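Protein disulfide isomerase (Pseudomonas aeruginosa, PDB 4N30) is a thioredoxin-fold oxidoreductase of the DsbA subfamily that probably helps to form or rearrange disulfide bonds in other proteins. Local coordinates at residues V86-R91 / A120-I125; N59-L64 / T185-D190; E110-Q115 / A152-C157; K53-I58 / N191-S196; H92-M97 / L170-A175. All coordinates share one frame; numbering follows the deposited sequence.

Interaction 1: residues V86-R91 / A120-I125; sequences VNLVWR and AFWSAI
Ile125 lays its CD1 methyl over the six-membered ring of Trp90, 3.9 Å from the ring centroid and 23° off the normal, a CH-pi contact in the heart of the thioredoxin fold. Here strand 86-92 of the central sheet meets long helix 99-131, which belongs to the helical part inserted in DsbA-type proteins. The five-membered ring of Trp90 takes the edge of Phe121 in an offset edge-to-face pair, centroids 5.5 Å apart and planes at 75°. With CG of Trp90 pointing away from its backbone N (chi1 176°), the indole extends off the strand to Phe121 and Ile125. Trp122 approaches obliquely with the far end of its indole, CH2 lying 3.8 Å from CB of Trp90; Tyr49 of the outer strand meets the same ring edge-to-face. All five touching residues are buried, and what joins strand to helix is aromatic and aliphatic carbon. Leu88 completes the layer two residues before Trp90, its CD2 lying 3.8 Å from CH2 of Trp122.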
# COMPACT_ATOMS: atom_id res chain seq x y z
N VAL A 86 9.30 5.48 -11.78
CA VAL A 86 8.79 5.50 -10.39
C VAL A 86 7.93 4.27 -10.18
O VAL A 86 7.14 3.91 -11.11
CB VAL A 86 7.95 6.77 -10.16
CG1 VAL A 86 7.55 6.86 -8.67
CG2 VAL A 86 8.74 8.02 -10.58
N ASN A 87 8.12 3.60 -9.06
CA ASN A 87 7.21 2.49 -8.72
C ASN A 87 6.53 2.82 -7.42
O ASN A 87 6.71 3.89 -6.84
CB ASN A 87 7.96 1.14 -8.78
CG ASN A 87 8.98 1.02 -7.71
OD1 ASN A 87 8.98 1.64 -6.68
ND2 ASN A 87 9.94 0.12 -7.98
N LEU A 88 5.64 1.92 -7.03
CA LEU A 88 4.73 2.14 -5.88
C LEU A 88 4.75 0.93 -5.00
O LEU A 88 4.63 -0.22 -5.52
CB LEU A 88 3.27 2.36 -6.46
CG LEU A 88 2.15 2.33 -5.43
CD1 LEU A 88 2.24 3.54 -4.47
CD2 LEU A 88 0.82 2.46 -6.13
N VAL A 89 4.97 1.10 -3.70
CA VAL A 89 4.88 0.01 -2.75
C VAL A 89 3.86 0.28 -1.72
O VAL A 89 3.88 1.40 -1.10
CB VAL A 89 6.27 -0.29 -2.10
CG1 VAL A 89 6.11 -1.35 -1.03
CG2 VAL A 89 7.27 -0.73 -3.20
N TRP A 90 2.85 -0.58 -1.56
CA TRP A 90 1.84 -0.37 -0.54
C TRP A 90 2.46 -0.66 0.81
O TRP A 90 3.01 -1.79 0.96
CB TRP A 90 0.68 -1.34 -0.78
CG TRP A 90 -0.43 -1.31 0.27
CD1 TRP A 90 -0.47 -1.95 1.49
CD2 TRP A 90 -1.67 -0.57 0.19
NE1 TRP A 90 -1.63 -1.71 2.11
CE2 TRP A 90 -2.41 -0.90 1.36
CE3 TRP A 90 -2.24 0.24 -0.81
CZ2 TRP A 90 -3.69 -0.39 1.59
CZ3 TRP A 90 -3.53 0.70 -0.59
CH2 TRP A 90 -4.23 0.38 0.60
N ARG A 91 2.31 0.20 1.79
CA ARG A 91 2.72 -0.07 3.15
C ARG A 91 1.51 0.02 4.03
O ARG A 91 0.68 0.92 3.94
CB ARG A 91 3.77 0.98 3.59
CG ARG A 91 5.00 1.11 2.67
CD ARG A 91 5.76 -0.18 2.46
NE ARG A 91 6.40 -0.41 3.68
CZ ARG A 91 7.58 0.12 4.07
NH1 ARG A 91 8.27 0.96 3.31
NH2 ARG A 91 8.03 -0.18 5.29
N ALA A 120 -2.67 -10.52 -7.71
CA ALA A 120 -3.72 -10.79 -6.74
C ALA A 120 -3.77 -9.74 -5.62
O ALA A 120 -4.88 -9.40 -5.18
CB ALA A 120 -3.59 -12.21 -6.13
N PHE A 121 -2.61 -9.31 -5.18
CA PHE A 121 -2.54 -8.34 -4.13
C PHE A 121 -3.24 -7.03 -4.55
O PHE A 121 -4.15 -6.55 -3.83
CB PHE A 121 -1.07 -8.06 -3.78
CG PHE A 121 -0.86 -6.95 -2.79
CD1 PHE A 121 -0.78 -7.29 -1.46
CD2 PHE A 121 -0.72 -5.62 -3.14
CE1 PHE A 121 -0.54 -6.33 -0.47
CE2 PHE A 121 -0.47 -4.65 -2.15
CZ PHE A 121 -0.42 -5.02 -0.82
N TRP A 122 -2.92 -6.51 -5.71
CA TRP A 122 -3.52 -5.26 -6.13
C TRP A 122 -4.96 -5.41 -6.57
O TRP A 122 -5.73 -4.51 -6.31
CB TRP A 122 -2.64 -4.60 -7.22
CG TRP A 122 -1.36 -4.11 -6.67
CD1 TRP A 122 -0.12 -4.74 -6.74
CD2 TRP A 122 -1.13 -2.91 -5.93
NE1 TRP A 122 0.84 -4.03 -6.07
CE2 TRP A 122 0.28 -2.87 -5.58
CE3 TRP A 122 -1.97 -1.82 -5.51
CZ2 TRP A 122 0.80 -1.84 -4.82
CZ3 TRP A 122 -1.40 -0.77 -4.78
CH2 TRP A 122 -0.02 -0.80 -4.43
N SER A 123 -5.32 -6.57 -7.08
CA SER A 123 -6.71 -6.84 -7.34
C SER A 123 -7.51 -6.92 -6.06
O SER A 123 -8.66 -6.44 -6.03
CB SER A 123 -6.91 -8.11 -8.19
OG SER A 123 -6.43 -7.87 -9.49
N ALA A 124 -6.93 -7.45 -5.00
CA ALA A 124 -7.65 -7.60 -3.70
C ALA A 124 -7.80 -6.20 -3.13
O ALA A 124 -8.81 -5.89 -2.44
CB ALA A 124 -6.95 -8.53 -2.75
N ILE A 125 -6.76 -5.34 -3.25
CA ILE A 125 -6.90 -3.93 -2.79
C ILE A 125 -8.11 -3.25 -3.46
O ILE A 125 -8.98 -2.62 -2.80
CB ILE A 125 -5.60 -3.15 -3.08
CG1 ILE A 125 -4.52 -3.59 -2.07
CG2 ILE A 125 -5.86 -1.60 -2.97
CD1 ILE A 125 -3.18 -3.00 -2.23

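Interaction 2: residues N59-L64 / T185-D190; sequences NEYADL and TLVIRD
Asn59 and Val187 face each other as an antiparallel hydrogen-bonded pair, with Asn59 N giving to Val187 O at 2.8 Å and Val187 N to Asn59 O at 2.9 Å. Tyr61 and Thr185 repeat the pattern, Tyr61 N reaching Thr185 O at 2.9 Å. Between them Leu186 CA comes within 3.2 Å of Asn59 O in a CA-H...O contact. Both faces are packed. On that of Glu60 and Leu186, Leu186 CD2 meets CB of Glu60, whose carboxylate is held by Thr73, while Leu208 of helix 205-216 covers the leucine. On that of Asn59, Tyr61, Thr185 and Val187, Val187 CG2 touches CE2 of Tyr61 at 3.8 Å. Asn59 carries CG anti to its carbonyl carbon (chi1 -66°), beside its own N, and ND2 thereby reaches the same Val187 O (3.0 Å) from the opposite face of the carbonyl plane. The solvent side lies at Arg189, where a water accepts from ND2 and, weakly, from Arg189 NE. Strand 185-190 antiparallel to central strand 56-62 is the arrangement of the thioredoxin-fold sheet.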
# COMPACT_ATOMS: atom_id res chain seq x y z
N ASN A 59 6.44 4.89 -1.41
CA ASN A 59 5.85 4.06 -0.37
C ASN A 59 4.58 4.68 0.12
O ASN A 59 4.63 5.83 0.62
CB ASN A 59 6.83 3.91 0.82
CG ASN A 59 8.04 3.14 0.44
OD1 ASN A 59 8.03 1.90 0.46
ND2 ASN A 59 9.10 3.85 0.04
N GLU A 60 3.45 4.05 -0.16
CA GLU A 60 2.14 4.64 0.17
C GLU A 60 1.62 3.97 1.43
O GLU A 60 1.23 2.79 1.39
CB GLU A 60 1.13 4.42 -1.01
CG GLU A 60 -0.27 4.92 -0.67
CD GLU A 60 -1.36 4.46 -1.61
OE1 GLU A 60 -1.15 3.70 -2.49
OE2 GLU A 60 -2.52 4.87 -1.29
N TYR A 61 1.71 4.63 2.56
CA TYR A 61 1.16 4.15 3.81
C TYR A 61 -0.33 4.35 3.77
O TYR A 61 -0.83 5.49 3.68
CB TYR A 61 1.77 4.88 5.02
CG TYR A 61 3.20 4.44 5.25
CD1 TYR A 61 3.48 3.45 6.19
CD2 TYR A 61 4.27 5.02 4.53
CE1 TYR A 61 4.78 2.98 6.38
CE2 TYR A 61 5.59 4.55 4.72
CZ TYR A 61 5.78 3.58 5.68
OH TYR A 61 7.07 3.06 5.86
N ALA A 62 -1.08 3.27 3.86
CA ALA A 62 -2.50 3.30 3.52
C ALA A 62 -3.34 2.30 4.29
O ALA A 62 -2.83 1.33 4.90
CB ALA A 62 -2.68 3.07 2.02
N ASP A 63 -4.63 2.60 4.32
CA ASP A 63 -5.64 1.90 5.18
C ASP A 63 -6.85 1.65 4.26
O ASP A 63 -7.32 2.55 3.55
CB ASP A 63 -5.96 2.93 6.30
CG ASP A 63 -7.20 2.61 7.11
OD1 ASP A 63 -8.01 1.77 6.79
OD2 ASP A 63 -7.32 3.31 8.19
N LEU A 64 -7.28 0.37 4.21
CA LEU A 64 -8.30 -0.05 3.26
C LEU A 64 -9.71 0.44 3.69
O LEU A 64 -10.61 0.31 2.83
CB LEU A 64 -8.23 -1.58 3.16
CG LEU A 64 -7.04 -1.99 2.27
CD1 LEU A 64 -6.61 -3.45 2.58
CD2 LEU A 64 -7.33 -1.83 0.77
N THR A 185 -0.06 8.59 3.55
CA THR A 185 1.20 9.38 3.70
C THR A 185 2.21 8.68 2.81
O THR A 185 2.25 7.44 2.73
CB THR A 185 1.71 9.36 5.13
OG1 THR A 185 0.81 10.14 5.93
CG2 THR A 185 3.11 10.02 5.26
N LEU A 186 2.95 9.46 2.05
CA LEU A 186 4.00 8.93 1.13
C LEU A 186 5.37 9.08 1.70
O LEU A 186 5.65 10.15 2.22
CB LEU A 186 3.89 9.61 -0.23
CG LEU A 186 2.50 9.68 -0.81
CD1 LEU A 186 2.61 10.32 -2.24
CD2 LEU A 186 1.84 8.30 -0.90
N VAL A 187 6.18 8.07 1.51
CA VAL A 187 7.64 8.22 1.71
C VAL A 187 8.21 7.90 0.33
O VAL A 187 8.15 6.74 -0.08
CB VAL A 187 8.19 7.32 2.82
CG1 VAL A 187 9.75 7.46 2.82
CG2 VAL A 187 7.64 7.70 4.18
N ILE A 188 8.81 8.91 -0.32
CA ILE A 188 9.36 8.69 -1.67
C ILE A 188 10.86 8.53 -1.49
O ILE A 188 11.50 9.40 -0.96
CB ILE A 188 9.06 9.85 -2.60
CG1 ILE A 188 7.54 10.15 -2.64
CG2 ILE A 188 9.67 9.55 -3.99
CD1 ILE A 188 7.13 11.28 -3.59
N ARG A 189 11.39 7.37 -1.90
CA ARG A 189 12.80 7.04 -1.74
C ARG A 189 13.44 7.10 -3.13
O ARG A 189 12.95 6.53 -4.12
CB ARG A 189 12.90 5.68 -1.14
CG ARG A 189 14.40 5.26 -0.98
CD ARG A 189 14.59 4.09 -0.07
NE ARG A 189 13.85 4.32 1.18
CZ ARG A 189 14.17 5.13 2.19
NH1 ARG A 189 15.29 5.84 2.20
NH2 ARG A 189 13.33 5.20 3.25
N ASP A 190 14.66 7.68 -3.20
CA ASP A 190 15.52 7.53 -4.38
C ASP A 190 16.44 6.31 -4.18
O ASP A 190 17.20 6.25 -3.24
CB ASP A 190 16.38 8.83 -4.44
CG ASP A 190 17.24 8.91 -5.65
OD1 ASP A 190 17.67 7.82 -6.17
OD2 ASP A 190 17.44 9.99 -6.19
O HOH W 1 11.55 2.20 -0.31

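Interaction 3: residues E110-Q115 / A152-C157; sequences ECAGIQ and ARLEKC
Cys111 swings SG away from its carbonyl carbon (chi1 -72°), Cys157 swings its own away from the backbone N (chi1 171°), and the two sulfurs meet in a disulfide. The SG atoms of Cys111 and Cys157 are 2.0 Å apart, and the torsion about the bond, -80°, is close to the 90° magnitude that a relaxed disulfide prefers. The bond ties long helix 99-131 to the short helix 151-160; both helices belong to the helical region of this DsbA-type protein, and the segment axes approach to 9.2 Å. On the inner side of the disulfide, Leu154 pushes CD1 against the backbone of the long helix, 3.4 Å from Ala112 N and 3.8 Å from CB of Cys111. Further out, Ile114 sends CD1 to within 4.1 Å of SG of Cys157, and Ile164 of helix 162-177 touches both Cys111 and Ile114. Toward solvent, the extended Arg153 lies against Gln115. CG of Gln115 lies over the centre of one guanidinium face, 3.8 Å from Arg153 CZ, and the amide stacks nearly parallel to that group. A water bridges Ile114 O and Arg153 NH2. These cysteines are distinct from the CxxC pair expected of the family, so this covalent link between helices is consistent with a structural rather than a catalytic disulfide.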
# COMPACT_ATOMS: atom_id res chain seq x y z
N GLU A 110 -2.50 -9.35 2.13
CA GLU A 110 -1.23 -10.12 2.22
C GLU A 110 -1.51 -11.57 1.82
O GLU A 110 -0.68 -12.19 1.09
CB GLU A 110 -0.65 -10.07 3.62
CG GLU A 110 -0.16 -8.68 4.08
CD GLU A 110 1.03 -8.22 3.21
OE1 GLU A 110 1.84 -9.07 2.79
OE2 GLU A 110 1.03 -7.09 2.70
N CYS A 111 -2.62 -12.13 2.32
CA CYS A 111 -2.93 -13.54 1.99
C CYS A 111 -3.21 -13.68 0.55
O CYS A 111 -2.93 -14.79 -0.03
CB CYS A 111 -4.06 -13.94 2.95
SG CYS A 111 -3.52 -14.13 4.63
N ALA A 112 -3.78 -12.69 -0.15
CA ALA A 112 -3.94 -12.71 -1.58
C ALA A 112 -2.63 -12.71 -2.28
O ALA A 112 -2.48 -13.49 -3.34
CB ALA A 112 -4.81 -11.52 -2.03
N GLY A 113 -1.69 -11.95 -1.82
CA GLY A 113 -0.34 -11.97 -2.35
C GLY A 113 0.29 -13.35 -2.30
O GLY A 113 1.03 -13.75 -3.20
N ILE A 114 0.10 -14.06 -1.19
CA ILE A 114 0.57 -15.47 -1.08
C ILE A 114 -0.04 -16.27 -2.18
O ILE A 114 0.72 -17.13 -2.78
CB ILE A 114 0.31 -16.01 0.33
CG1 ILE A 114 1.22 -15.39 1.33
CG2 ILE A 114 0.35 -17.60 0.31
CD1 ILE A 114 0.98 -15.90 2.73
N GLN A 115 -1.32 -16.17 -2.42
CA GLN A 115 -1.97 -17.01 -3.45
C GLN A 115 -1.63 -16.61 -4.84
O GLN A 115 -1.55 -17.48 -5.78
CB GLN A 115 -3.52 -16.86 -3.41
CG GLN A 115 -4.02 -17.59 -2.19
CD GLN A 115 -5.54 -17.77 -2.18
OE1 GLN A 115 -6.14 -17.80 -1.04
NE2 GLN A 115 -6.18 -17.94 -3.29
N ALA A 152 -11.95 -19.88 1.02
CA ALA A 152 -11.77 -20.45 2.31
C ALA A 152 -10.30 -20.43 2.75
O ALA A 152 -10.00 -20.20 3.92
CB ALA A 152 -12.29 -21.91 2.39
N ARG A 153 -9.44 -20.69 1.76
CA ARG A 153 -7.98 -20.61 2.00
C ARG A 153 -7.55 -19.17 2.45
O ARG A 153 -6.82 -18.97 3.39
CB ARG A 153 -7.26 -21.00 0.71
CG ARG A 153 -5.78 -20.96 0.87
CD ARG A 153 -5.15 -21.39 -0.44
NE ARG A 153 -3.71 -21.05 -0.44
CZ ARG A 153 -2.92 -21.13 -1.51
NH1 ARG A 153 -3.42 -21.42 -2.68
NH2 ARG A 153 -1.65 -20.82 -1.38
N LEU A 154 -8.09 -18.21 1.71
CA LEU A 154 -7.84 -16.76 2.02
C LEU A 154 -8.22 -16.40 3.50
O LEU A 154 -7.46 -15.81 4.24
CB LEU A 154 -8.58 -15.96 0.97
CG LEU A 154 -8.12 -14.49 1.06
CD1 LEU A 154 -6.79 -14.27 0.35
CD2 LEU A 154 -9.21 -13.62 0.35
N GLU A 155 -9.43 -16.89 3.85
CA GLU A 155 -9.87 -16.57 5.20
C GLU A 155 -9.05 -17.24 6.28
O GLU A 155 -8.80 -16.70 7.33
CB GLU A 155 -11.34 -16.98 5.35
CG GLU A 155 -12.29 -16.16 4.46
CD GLU A 155 -13.68 -16.78 4.23
OE1 GLU A 155 -14.08 -17.70 4.98
OE2 GLU A 155 -14.36 -16.34 3.26
N LYS A 156 -8.64 -18.51 6.03
CA LYS A 156 -7.80 -19.13 7.01
C LYS A 156 -6.50 -18.41 7.21
O LYS A 156 -5.98 -18.32 8.31
CB LYS A 156 -7.61 -20.63 6.64
CG LYS A 156 -6.85 -21.33 7.74
CD LYS A 156 -6.54 -22.80 7.43
CE LYS A 156 -7.79 -23.59 7.23
NZ LYS A 156 -7.49 -25.08 7.19
N CYS A 157 -5.88 -18.05 6.08
CA CYS A 157 -4.63 -17.34 6.17
C CYS A 157 -4.79 -15.99 6.96
O CYS A 157 -3.94 -15.69 7.80
CB CYS A 157 -4.16 -17.10 4.73
SG CYS A 157 -2.70 -15.95 4.60
O HOH W 2 0.58 -19.85 -3.13

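Interaction 4: residues K53-I58 / N191-S196; sequences KARWTI and NQTGRS
This is a surface contact in which the loop entering strand 56-62 packs against the turn that joins strands 185-190 and 196-200. One backbone bond links them: Asn191 N gives to Arg55 O at 2.8 Å with an N-H...O angle of 154°. Beside it the guanidinium of Arg55 is sandwiched. CZ2 of Trp56 lies over the centre of one face, and the amide of Gln192 stacks on the opposite face with its plane turned by 28°. CG of Arg55, anti to the backbone N, lies over the centre of the Trp56 ring; the bend at chi2 (103°) then turns CD and the guanidinium to lie between CZ2 of Trp56 and the Gln192 amide. At this end of the thioredoxin-fold sheet, where strand 56-62 begins and strand 185-190 runs out, Arg55 NH2 forms a salt bridge to Asp190 and NH1 bonds to Leu219 O, so stacking on both faces and polar partners at NH1 and NH2 fix its rotation. Asp190 OD1 in turn accepts from Gln192 N, bracing the start of the turn. Within the turn, OG1 of Thr193 accepts from Arg195 N at 3.1 Å, an ST turn. Gly194 between them has a positive phi, and its O makes a weak hydrogen bond to Arg189 NH1.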
# COMPACT_ATOMS: atom_id res chain seq x y z
N LYS A 53 12.78 -2.14 -11.19
CA LYS A 53 14.07 -1.45 -11.21
C LYS A 53 13.91 0.05 -11.26
O LYS A 53 14.88 0.78 -11.50
CB LYS A 53 14.93 -1.94 -12.38
CG LYS A 53 15.17 -3.44 -12.42
CD LYS A 53 15.63 -4.00 -11.08
CE LYS A 53 15.47 -5.51 -11.05
NZ LYS A 53 16.43 -6.10 -12.02
N ALA A 54 12.69 0.57 -10.98
CA ALA A 54 12.48 2.02 -10.97
C ALA A 54 13.47 2.72 -10.01
O ALA A 54 13.76 2.28 -8.90
CB ALA A 54 11.03 2.36 -10.61
N ARG A 55 13.92 3.86 -10.55
CA ARG A 55 14.79 4.73 -9.77
C ARG A 55 14.11 5.24 -8.43
O ARG A 55 14.81 5.24 -7.40
CB ARG A 55 15.25 5.93 -10.59
CG ARG A 55 15.95 6.96 -9.73
CD ARG A 55 17.38 7.02 -9.78
NE ARG A 55 17.84 8.21 -9.04
CZ ARG A 55 18.49 9.28 -9.52
NH1 ARG A 55 18.70 9.43 -10.84
NH2 ARG A 55 18.92 10.21 -8.65
N TRP A 56 12.84 5.67 -8.48
CA TRP A 56 12.24 6.22 -7.24
C TRP A 56 11.11 5.29 -6.89
O TRP A 56 10.39 4.76 -7.77
CB TRP A 56 11.65 7.60 -7.53
CG TRP A 56 12.78 8.59 -7.75
CD1 TRP A 56 13.58 9.16 -6.83
CD2 TRP A 56 13.20 9.06 -9.04
NE1 TRP A 56 14.52 10.03 -7.46
CE2 TRP A 56 14.30 9.99 -8.81
CE3 TRP A 56 12.75 8.87 -10.36
CZ2 TRP A 56 14.97 10.64 -9.85
CZ3 TRP A 56 13.39 9.62 -11.40
CH2 TRP A 56 14.48 10.46 -11.13
N THR A 57 10.91 5.10 -5.60
CA THR A 57 9.79 4.27 -5.09
C THR A 57 8.92 5.18 -4.21
O THR A 57 9.42 5.80 -3.25
CB THR A 57 10.32 3.22 -4.20
OG1 THR A 57 10.98 2.22 -5.02
CG2 THR A 57 9.16 2.42 -3.41
N ILE A 58 7.63 5.22 -4.54
CA ILE A 58 6.61 5.86 -3.67
C ILE A 58 6.08 4.82 -2.69
O ILE A 58 5.43 3.83 -3.17
CB ILE A 58 5.46 6.41 -4.46
CG1 ILE A 58 5.91 7.52 -5.46
CG2 ILE A 58 4.36 6.94 -3.53
CD1 ILE A 58 4.86 8.00 -6.47
N ASN A 191 16.14 5.28 -4.99
CA ASN A 191 16.83 4.00 -4.84
C ASN A 191 18.34 4.08 -5.21
O ASN A 191 19.07 3.12 -4.90
CB ASN A 191 16.08 2.96 -5.66
CG ASN A 191 14.68 2.71 -5.12
OD1 ASN A 191 13.75 2.66 -5.91
ND2 ASN A 191 14.59 2.49 -3.83
N GLN A 192 18.73 5.11 -5.90
CA GLN A 192 20.15 5.32 -6.29
C GLN A 192 20.92 5.89 -5.12
O GLN A 192 22.12 5.55 -4.92
CB GLN A 192 20.20 6.18 -7.52
CG GLN A 192 21.62 6.38 -8.12
CD GLN A 192 21.46 7.28 -9.34
OE1 GLN A 192 20.84 6.89 -10.30
NE2 GLN A 192 21.99 8.52 -9.26
N THR A 193 20.33 6.78 -4.32
CA THR A 193 21.09 7.54 -3.29
C THR A 193 20.69 7.16 -1.88
O THR A 193 21.40 7.52 -0.94
CB THR A 193 20.85 9.06 -3.45
OG1 THR A 193 19.46 9.29 -3.06
CG2 THR A 193 21.07 9.56 -4.80
N GLY A 194 19.53 6.53 -1.72
CA GLY A 194 19.04 6.27 -0.41
C GLY A 194 18.25 7.41 0.25
O GLY A 194 17.68 7.17 1.32
N ARG A 195 18.21 8.60 -0.35
CA ARG A 195 17.54 9.71 0.29
C ARG A 195 16.01 9.48 0.14
O ARG A 195 15.51 8.92 -0.87
CB ARG A 195 17.96 10.95 -0.50
CG ARG A 195 17.60 12.28 0.11
CD ARG A 195 18.09 13.43 -0.72
NE ARG A 195 17.91 14.67 -0.03
CZ ARG A 195 18.17 15.80 -0.65
NH1 ARG A 195 18.66 15.85 -1.90
NH2 ARG A 195 18.07 16.92 0.10
N SER A 196 15.28 10.01 1.12
CA SER A 196 13.79 9.94 1.06
C SER A 196 13.16 11.20 1.57
O SER A 196 13.80 12.03 2.18
CB SER A 196 13.28 8.77 1.85
OG SER A 196 13.51 8.92 3.24

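Interaction 5: residues H92-M97 / L170-A175; sequences HLPLQM and LDIDIA
His92 and Asp171 set their imidazole and carboxylate planes 31° apart, with OD2 of Asp171 approaching CD2 of His92 obliquely at 3.5 Å. The ring of Trp90 meets the imidazole edge-to-face, and His92 NE2 is hydrogen-bonded to Glu110 of helix 99-131. The pair sits where strand 86-92 of the thioredoxin fold ends and the chain turns off toward helix 99-131, with helix 162-177 alongside. The hydrogen bond between the two segments runs from His92 N to Asp171 OD2, 2.9 Å long and nearly straight at 170°, arriving from above the carboxylate plane. The other carboxylate oxygen, OD1, forms a salt bridge to Arg91 NE, so the aspartate serves both the backbone of His92 and the side chain of the residue before it. One residue along the helix, Ile172 covers the loop with its longer branch. CG1 lies 3.6 Å from His92 O, and CD1 touches CG of Pro94 at 3.8 Å, the two side chains crossing at about a right angle. Ala102 of helix 99-131 also contacts that proline. Leu93 holds its CG away from the backbone N (chi1 -176°), which carries its branched end toward the helix, where Ile180 and Thr183 of the following loop also touch it. There its CD1 meets CG2 of Ile172 at 4.1 Å and CB of Ala175 at 3.9 Å.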
# COMPACT_ATOMS: atom_id res chain seq x y z
N HIS A 92 1.37 -0.87 5.01
CA HIS A 92 0.17 -0.91 5.85
C HIS A 92 0.19 0.09 6.92
O HIS A 92 1.11 0.07 7.79
CB HIS A 92 -0.00 -2.32 6.42
CG HIS A 92 -0.25 -3.33 5.41
ND1 HIS A 92 -1.44 -3.45 4.75
CD2 HIS A 92 0.59 -4.35 4.94
CE1 HIS A 92 -1.33 -4.49 3.90
NE2 HIS A 92 -0.09 -5.01 3.98
N LEU A 93 -0.90 0.88 7.02
CA LEU A 93 -1.15 1.63 8.20
C LEU A 93 -2.66 1.70 8.38
O LEU A 93 -3.26 2.75 8.34
CB LEU A 93 -0.52 3.01 8.10
CG LEU A 93 -0.64 3.92 9.34
CD1 LEU A 93 0.07 3.23 10.50
CD2 LEU A 93 -0.02 5.29 9.08
N PRO A 94 -3.24 0.58 8.87
CA PRO A 94 -4.64 0.61 9.25
C PRO A 94 -4.78 1.50 10.47
O PRO A 94 -4.10 1.28 11.48
CB PRO A 94 -4.95 -0.87 9.60
CG PRO A 94 -3.58 -1.46 9.87
CD PRO A 94 -2.62 -0.76 8.97
N LEU A 95 -5.65 2.46 10.45
CA LEU A 95 -5.75 3.49 11.51
C LEU A 95 -6.64 2.93 12.60
O LEU A 95 -7.64 2.27 12.35
CB LEU A 95 -6.35 4.79 10.99
CG LEU A 95 -5.46 5.48 9.91
CD1 LEU A 95 -6.22 6.71 9.43
CD2 LEU A 95 -4.09 5.80 10.51
N GLN A 96 -6.29 3.21 13.85
CA GLN A 96 -7.03 2.67 14.98
C GLN A 96 -8.52 3.03 14.90
O GLN A 96 -9.35 2.18 15.30
CB GLN A 96 -6.43 3.21 16.30
CG GLN A 96 -7.02 2.57 17.57
CD GLN A 96 -6.83 1.03 17.66
OE1 GLN A 96 -5.82 0.52 17.28
NE2 GLN A 96 -7.89 0.36 18.12
N MET A 97 -8.89 4.22 14.41
CA MET A 97 -10.31 4.59 14.36
C MET A 97 -11.10 3.74 13.36
O MET A 97 -12.33 3.78 13.44
CB MET A 97 -10.45 6.08 14.04
CG MET A 97 -10.11 6.40 12.56
SD MET A 97 -9.82 8.14 12.38
CE MET A 97 -9.69 8.24 10.60
N LEU A 170 4.96 -4.64 11.33
CA LEU A 170 6.24 -4.02 11.07
C LEU A 170 6.03 -2.72 10.30
O LEU A 170 6.68 -1.68 10.58
CB LEU A 170 7.17 -4.93 10.25
CG LEU A 170 8.59 -4.38 10.04
CD1 LEU A 170 9.23 -4.10 11.41
CD2 LEU A 170 9.42 -5.38 9.25
N ASP A 171 5.19 -2.75 9.24
CA ASP A 171 4.90 -1.47 8.52
C ASP A 171 4.31 -0.45 9.47
O ASP A 171 4.75 0.72 9.41
CB ASP A 171 3.89 -1.70 7.41
CG ASP A 171 4.45 -2.30 6.16
OD1 ASP A 171 5.73 -2.35 6.00
OD2 ASP A 171 3.64 -2.61 5.23
N ILE A 172 3.42 -0.84 10.36
CA ILE A 172 2.80 0.10 11.29
C ILE A 172 3.83 0.69 12.27
O ILE A 172 3.95 1.91 12.51
CB ILE A 172 1.71 -0.60 12.10
CG1 ILE A 172 0.55 -0.96 11.16
CG2 ILE A 172 1.18 0.35 13.22
CD1 ILE A 172 -0.36 -1.99 11.90
N ASP A 173 4.73 -0.18 12.73
CA ASP A 173 5.81 0.21 13.68
C ASP A 173 6.76 1.15 12.99
O ASP A 173 7.16 2.20 13.60
CB ASP A 173 6.60 -1.03 14.18
CG ASP A 173 5.80 -1.89 15.12
OD1 ASP A 173 4.69 -1.54 15.56
OD2 ASP A 173 6.39 -2.99 15.31
N ILE A 174 7.13 0.91 11.74
CA ILE A 174 7.98 1.81 10.98
C ILE A 174 7.30 3.14 10.80
O ILE A 174 7.91 4.23 11.00
CB ILE A 174 8.45 1.23 9.66
CG1 ILE A 174 9.40 0.06 9.93
CG2 ILE A 174 9.09 2.28 8.75
CD1 ILE A 174 9.62 -0.76 8.71
N ALA A 175 6.01 3.10 10.40
CA ALA A 175 5.26 4.34 10.30
C ALA A 175 5.31 5.15 11.54
O ALA A 175 5.56 6.37 11.48
CB ALA A 175 3.83 4.06 9.82

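Interactions 1 and 2 form the core: their strands 86-92 and 56-62 are neighbours in one sheet, so an aromatic sheet-to-helix layer adjoins backbone pairing. Interaction 4 continues the same sheet to its surface end, where Arg55 stacking replaces the buried apolar packing and Asn87 of interaction 1 still bonds to Thr57. Interaction 5, partly buried, shares Asp171 with interaction 1 through Arg91 and meets interaction 3 through His92 and Glu110. Interactions 1 and 3 both use helix 99-131, yet the first is held by ring contacts and the second by a disulfide. Interactions 3 and 4 lie on opposite sides of the chain's centre, their centres about 30 Å apart.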